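Local coordinates for ABC transporter substrate-binding protein (Staphylococcus aureus subsp. aureus NCTC 8325, PDB 3UN6) that probably serves as the substrate-binding component of an ABC-type import system and binds zinc, at residues H46-M51 with T279-L284; A109-H114 with S316-A321. All blocks are in the same frame, centred on the assembly; numbering follows the deposited sequence.

Interaction 1. Residues H46-M51 with T279-L284. With ZN (zinc ion), chain B.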
# COMPACT_ATOMS: atom_id res chain seq x y z
N HIS A 46 4.66 -0.80 2.49
CA HIS A 46 4.29 -0.02 1.33
C HIS A 46 4.57 1.46 1.48
O HIS A 46 4.58 2.18 0.49
CB HIS A 46 2.83 -0.24 0.92
CG HIS A 46 2.51 -1.66 0.61
ND1 HIS A 46 1.25 -2.08 0.30
CD2 HIS A 46 3.29 -2.77 0.62
CE1 HIS A 46 1.26 -3.38 0.09
NE2 HIS A 46 2.49 -3.83 0.28
N SER A 47 4.83 1.89 2.71
CA SER A 47 5.11 3.30 2.96
C SER A 47 6.54 3.55 3.40
O SER A 47 6.88 4.68 3.69
CB SER A 47 4.15 3.82 4.05
OG SER A 47 4.55 3.34 5.32
N ALA A 48 7.37 2.50 3.43
CA ALA A 48 8.73 2.58 3.97
C ALA A 48 9.68 3.49 3.18
O ALA A 48 10.65 3.99 3.74
CB ALA A 48 9.33 1.19 4.08
N ASN A 49 9.41 3.72 1.89
CA ASN A 49 10.26 4.63 1.12
C ASN A 49 10.14 6.07 1.64
O ASN A 49 11.04 6.85 1.45
CB ASN A 49 9.97 4.59 -0.39
CG ASN A 49 11.10 5.21 -1.20
OD1 ASN A 49 12.27 4.92 -0.98
ND2 ASN A 49 10.75 6.06 -2.14
N LEU A 50 9.04 6.41 2.30
CA LEU A 50 8.91 7.73 2.93
C LEU A 50 9.91 7.87 4.09
O LEU A 50 10.46 8.96 4.30
CB LEU A 50 7.49 7.97 3.46
CG LEU A 50 6.41 8.24 2.42
CD1 LEU A 50 5.06 8.32 3.12
CD2 LEU A 50 6.72 9.51 1.67
N MSE A 51 10.14 6.77 4.83
CA MSE A 51 11.08 6.77 5.95
C MSE A 51 12.49 6.99 5.39
O MSE A 51 13.29 7.77 5.92
CB MSE A 51 11.07 5.44 6.72
CG MSE A 51 9.70 4.78 7.10
SE MSE A 51 8.44 5.79 8.18
CE MSE A 51 7.45 6.71 6.73
N THR A 279 9.02 -7.49 -0.33
CA THR A 279 8.66 -6.19 -0.85
C THR A 279 9.85 -5.72 -1.69
O THR A 279 10.98 -6.10 -1.42
CB THR A 279 8.36 -5.18 0.28
OG1 THR A 279 7.45 -5.77 1.22
CG2 THR A 279 7.73 -3.89 -0.28
N SER A 280 9.61 -4.97 -2.76
CA SER A 280 10.72 -4.41 -3.54
C SER A 280 10.39 -2.95 -3.81
O SER A 280 9.26 -2.51 -3.61
CB SER A 280 11.01 -5.20 -4.82
OG SER A 280 10.06 -4.91 -5.83
N TYR A 281 11.40 -2.19 -4.20
CA TYR A 281 11.22 -0.77 -4.49
C TYR A 281 11.85 -0.45 -5.86
O TYR A 281 11.34 -0.91 -6.87
CB TYR A 281 11.78 0.07 -3.33
CG TYR A 281 11.13 -0.27 -2.01
CD1 TYR A 281 10.01 0.42 -1.57
CD2 TYR A 281 11.60 -1.32 -1.23
CE1 TYR A 281 9.40 0.10 -0.38
CE2 TYR A 281 10.99 -1.65 -0.03
CZ TYR A 281 9.89 -0.94 0.39
OH TYR A 281 9.24 -1.27 1.57
N GLY A 282 12.92 0.33 -5.92
CA GLY A 282 13.56 0.64 -7.21
C GLY A 282 12.81 1.66 -8.06
O GLY A 282 12.56 2.80 -7.62
N ASP A 283 12.49 1.27 -9.29
CA ASP A 283 11.78 2.15 -10.20
C ASP A 283 10.34 2.22 -9.74
O ASP A 283 9.61 1.23 -9.80
CB ASP A 283 11.87 1.59 -11.63
CG ASP A 283 11.15 2.45 -12.65
OD1 ASP A 283 10.38 3.37 -12.28
OD2 ASP A 283 11.35 2.19 -13.85
N LEU A 284 9.93 3.39 -9.27
CA LEU A 284 8.60 3.57 -8.74
C LEU A 284 7.69 4.36 -9.71
O LEU A 284 6.72 5.00 -9.29
CB LEU A 284 8.68 4.23 -7.35
CG LEU A 284 9.43 3.45 -6.28
CD1 LEU A 284 9.51 4.25 -4.95
CD2 LEU A 284 8.77 2.10 -6.01
ZN ZN B . -0.58 -1.08 -0.02
O HOH W 1 -1.78 -1.73 1.95
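Asn49 and Tyr281 mark the closest approach of the two backbones, CA to CA 7.8 Å, where the first turn of helix 48-58 faces the loop that follows the short strand 279-280. At that distance the gap is bridged by side chains, chiefly those of Tyr281 from one side and Asn49 from the other. Tyr281 reaches across with CG beside its backbone N and anti to the carbonyl carbon (chi1 -58°), and its ring lies obliquely beside the start of the helix. The phenol oxygen, Tyr281 OH, comes to 3.5 Å from Ala48 CB, while farther back along the ring Tyr281 CD1 stands 4.3 Å from Asn49 CB. That hydroxyl is hydrogen-bonded to Thr45 O, so the ring is tethered at its far end to the residue just before the zinc-binding histidine.

Asn49 and Leu284 extend toward each other from opposite directions. The amide nitrogen of Asn49 meets a methyl, ND2 to Leu284 CD1 3.6 Å, in a purely van der Waals touch; the polar need of ND2 is met by Tyr244 O on helix 234-250. Met251 packs on Ala48, Asn49 and Tyr281 alike, closing over the junction.

His46, at the start of the first segment, turns its ring to the metal and binds zinc through ND1 at 2.1 Å. A water lies 2.4 Å from the zinc, and Cys220 and Cys221 complete the protein ligands. Thr279 OG1 is hydrogen-bonded to Thr45 OG1, which gives the residue before His46 a second tie to 279-284, after that from Tyr281. The result is a helix N-terminus packed against a loop from late in the chain, beside the His-Cys-Cys zinc site in what is, by family, a periplasmic-binding-protein type fold.

Interaction 2. Residues A109-H114 with S316-A321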
# COMPACT_ATOMS: atom_id res chain seq x y z
N ALA A 109 -1.61 11.18 -8.14
CA ALA A 109 -0.63 10.13 -7.81
C ALA A 109 0.63 10.50 -8.59
O ALA A 109 0.55 10.86 -9.78
CB ALA A 109 -1.10 8.77 -8.24
N VAL A 110 1.76 10.42 -7.92
CA VAL A 110 3.04 10.82 -8.53
C VAL A 110 4.02 9.68 -8.64
O VAL A 110 4.90 9.69 -9.52
CB VAL A 110 3.65 12.02 -7.77
CG1 VAL A 110 2.67 13.20 -7.83
CG2 VAL A 110 4.01 11.67 -6.31
N ALA A 111 3.85 8.66 -7.80
CA ALA A 111 4.74 7.49 -7.86
C ALA A 111 4.20 6.34 -7.05
O ALA A 111 3.34 6.51 -6.18
CB ALA A 111 6.14 7.87 -7.35
N LEU A 112 4.72 5.15 -7.30
CA LEU A 112 4.34 3.98 -6.49
C LEU A 112 5.06 4.05 -5.13
O LEU A 112 6.10 4.70 -5.02
CB LEU A 112 4.79 2.69 -7.18
CG LEU A 112 4.21 2.36 -8.55
CD1 LEU A 112 4.93 1.14 -9.13
CD2 LEU A 112 2.67 2.14 -8.44
N GLY A 113 4.51 3.43 -4.11
CA GLY A 113 5.19 3.34 -2.83
C GLY A 113 6.14 2.13 -2.82
O GLY A 113 7.12 2.10 -2.09
N HIS A 114 5.89 1.15 -3.69
CA HIS A 114 6.61 -0.11 -3.66
C HIS A 114 6.07 -1.05 -4.73
O HIS A 114 5.12 -0.73 -5.44
CB HIS A 114 6.20 -0.78 -2.36
CG HIS A 114 4.74 -1.09 -2.36
ND1 HIS A 114 4.25 -2.36 -2.61
CD2 HIS A 114 3.67 -0.27 -2.34
CE1 HIS A 114 2.93 -2.30 -2.65
NE2 HIS A 114 2.56 -1.04 -2.49
N SER A 316 5.00 13.43 -14.45
CA SER A 316 6.14 14.31 -14.82
C SER A 316 7.21 14.50 -13.72
O SER A 316 8.41 14.52 -14.01
CB SER A 316 5.65 15.69 -15.30
OG SER A 316 4.90 16.36 -14.28
N LEU A 317 6.78 14.66 -12.48
CA LEU A 317 7.72 14.90 -11.37
C LEU A 317 8.71 13.75 -11.19
O LEU A 317 9.90 13.99 -11.02
CB LEU A 317 6.98 15.20 -10.04
CG LEU A 317 6.53 16.66 -9.76
CD1 LEU A 317 5.52 17.16 -10.77
CD2 LEU A 317 5.96 16.79 -8.34
N TYR A 318 8.22 12.52 -11.26
CA TYR A 318 9.08 11.37 -11.08
C TYR A 318 9.96 11.15 -12.31
O TYR A 318 11.12 10.80 -12.17
CB TYR A 318 8.26 10.12 -10.76
CG TYR A 318 9.11 8.94 -10.36
CD1 TYR A 318 9.49 8.75 -9.03
CD2 TYR A 318 9.56 8.05 -11.31
CE1 TYR A 318 10.27 7.70 -8.66
CE2 TYR A 318 10.36 6.97 -10.94
CZ TYR A 318 10.71 6.80 -9.62
OH TYR A 318 11.52 5.75 -9.23
N LYS A 319 9.40 11.36 -13.50
CA LYS A 319 10.17 11.19 -14.73
C LYS A 319 11.30 12.21 -14.82
O LYS A 319 12.42 11.87 -15.17
CB LYS A 319 9.26 11.30 -15.96
CG LYS A 319 10.02 11.45 -17.25
CD LYS A 319 9.09 11.64 -18.41
CE LYS A 319 9.87 11.83 -19.71
NZ LYS A 319 8.96 11.95 -20.89
N GLU A 320 11.01 13.47 -14.50
CA GLU A 320 12.03 14.53 -14.58
C GLU A 320 13.08 14.42 -13.48
O GLU A 320 14.19 14.88 -13.67
CB GLU A 320 11.40 15.91 -14.50
CG GLU A 320 10.46 16.24 -15.64
CD GLU A 320 9.81 17.60 -15.45
OE1 GLU A 320 10.37 18.44 -14.69
OE2 GLU A 320 8.74 17.83 -16.06
N ALA A 321 12.72 13.83 -12.35
CA ALA A 321 13.66 13.67 -11.25
C ALA A 321 14.78 12.75 -11.71
O ALA A 321 14.53 11.75 -12.40
CB ALA A 321 12.98 13.08 -10.01
O HOH W 2 5.34 11.97 -10.81
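Tyr318 carries this contact, meeting Val110 and Ala111 from one turn of helix 316-320. Its CD1 touches the methyl of Ala111 at 3.8 Å (Ala111 CB to Tyr318 CD1), and its own CB rests 3.6 Å from Val110 O. Both neighbours lie obliquely to the ring. With CG anti to the backbone N (chi1 -171°), the ring is carried away from the helix and alongside Ala111. A water joins the two backbones: it donates to Val110 O at 2.7 Å and accepts from Tyr318 N at 3.0 Å, linking strand and helix where they make no direct hydrogen bond. The amide it takes up belongs to the first turn of the short helix.

In the next shell, Tyr318 OH is hydrogen-bonded to Leu284 N, which fixes the far end of the ring. Lys245 makes a cation-pi interaction with that ring and also donates from NZ to Tyr318 O and Ala321 O, so one lysine of helix 234-250 grips both the side chain and the end of the helix. Leu317 packs on Ala237 and Val241 of the same long helix.

On the strand side, the chain turns a corner at Ala111, with strand 108-110 in one sheet and strand 112-122 in the other. Val110 and Ala111 are both linked to Leu223 by backbone hydrogen bonds. Val110 also lays its side chain on Leu223 and Leu225. Helix 316-320 thus packs, through Tyr318, on an irregular point of strand 108-110, the outermost strand of the five-stranded sheet, at the passage between the two sheets: there Val110 and Ala111, opposite Leu223, form a classic beta bulge.

From the N terminus the chain passes 46-51 and then 109-114 before running on to 279-284 and 316-321, so the two contacts cross: interaction 1 closes a loop of 227 intervening residues, interaction 2 one of 201. Their centres are 12 Å apart and they meet directly. Leu284, the residue that also holds Tyr318, is one joint, its O probably hydrogen-bonded to Leu112 N. The rings of His46 and His114 stack, and His114 NE2 is also hydrogen-bonded to Cys221 N beside the zinc. Strand 279-280 pairs antiparallel with 112-122 in the second sheet, which both contacts reach. Together they tie helix 48-58, the 108-110 to 112-122 passage, strand 279-280 with its following loop, and helix 316-320.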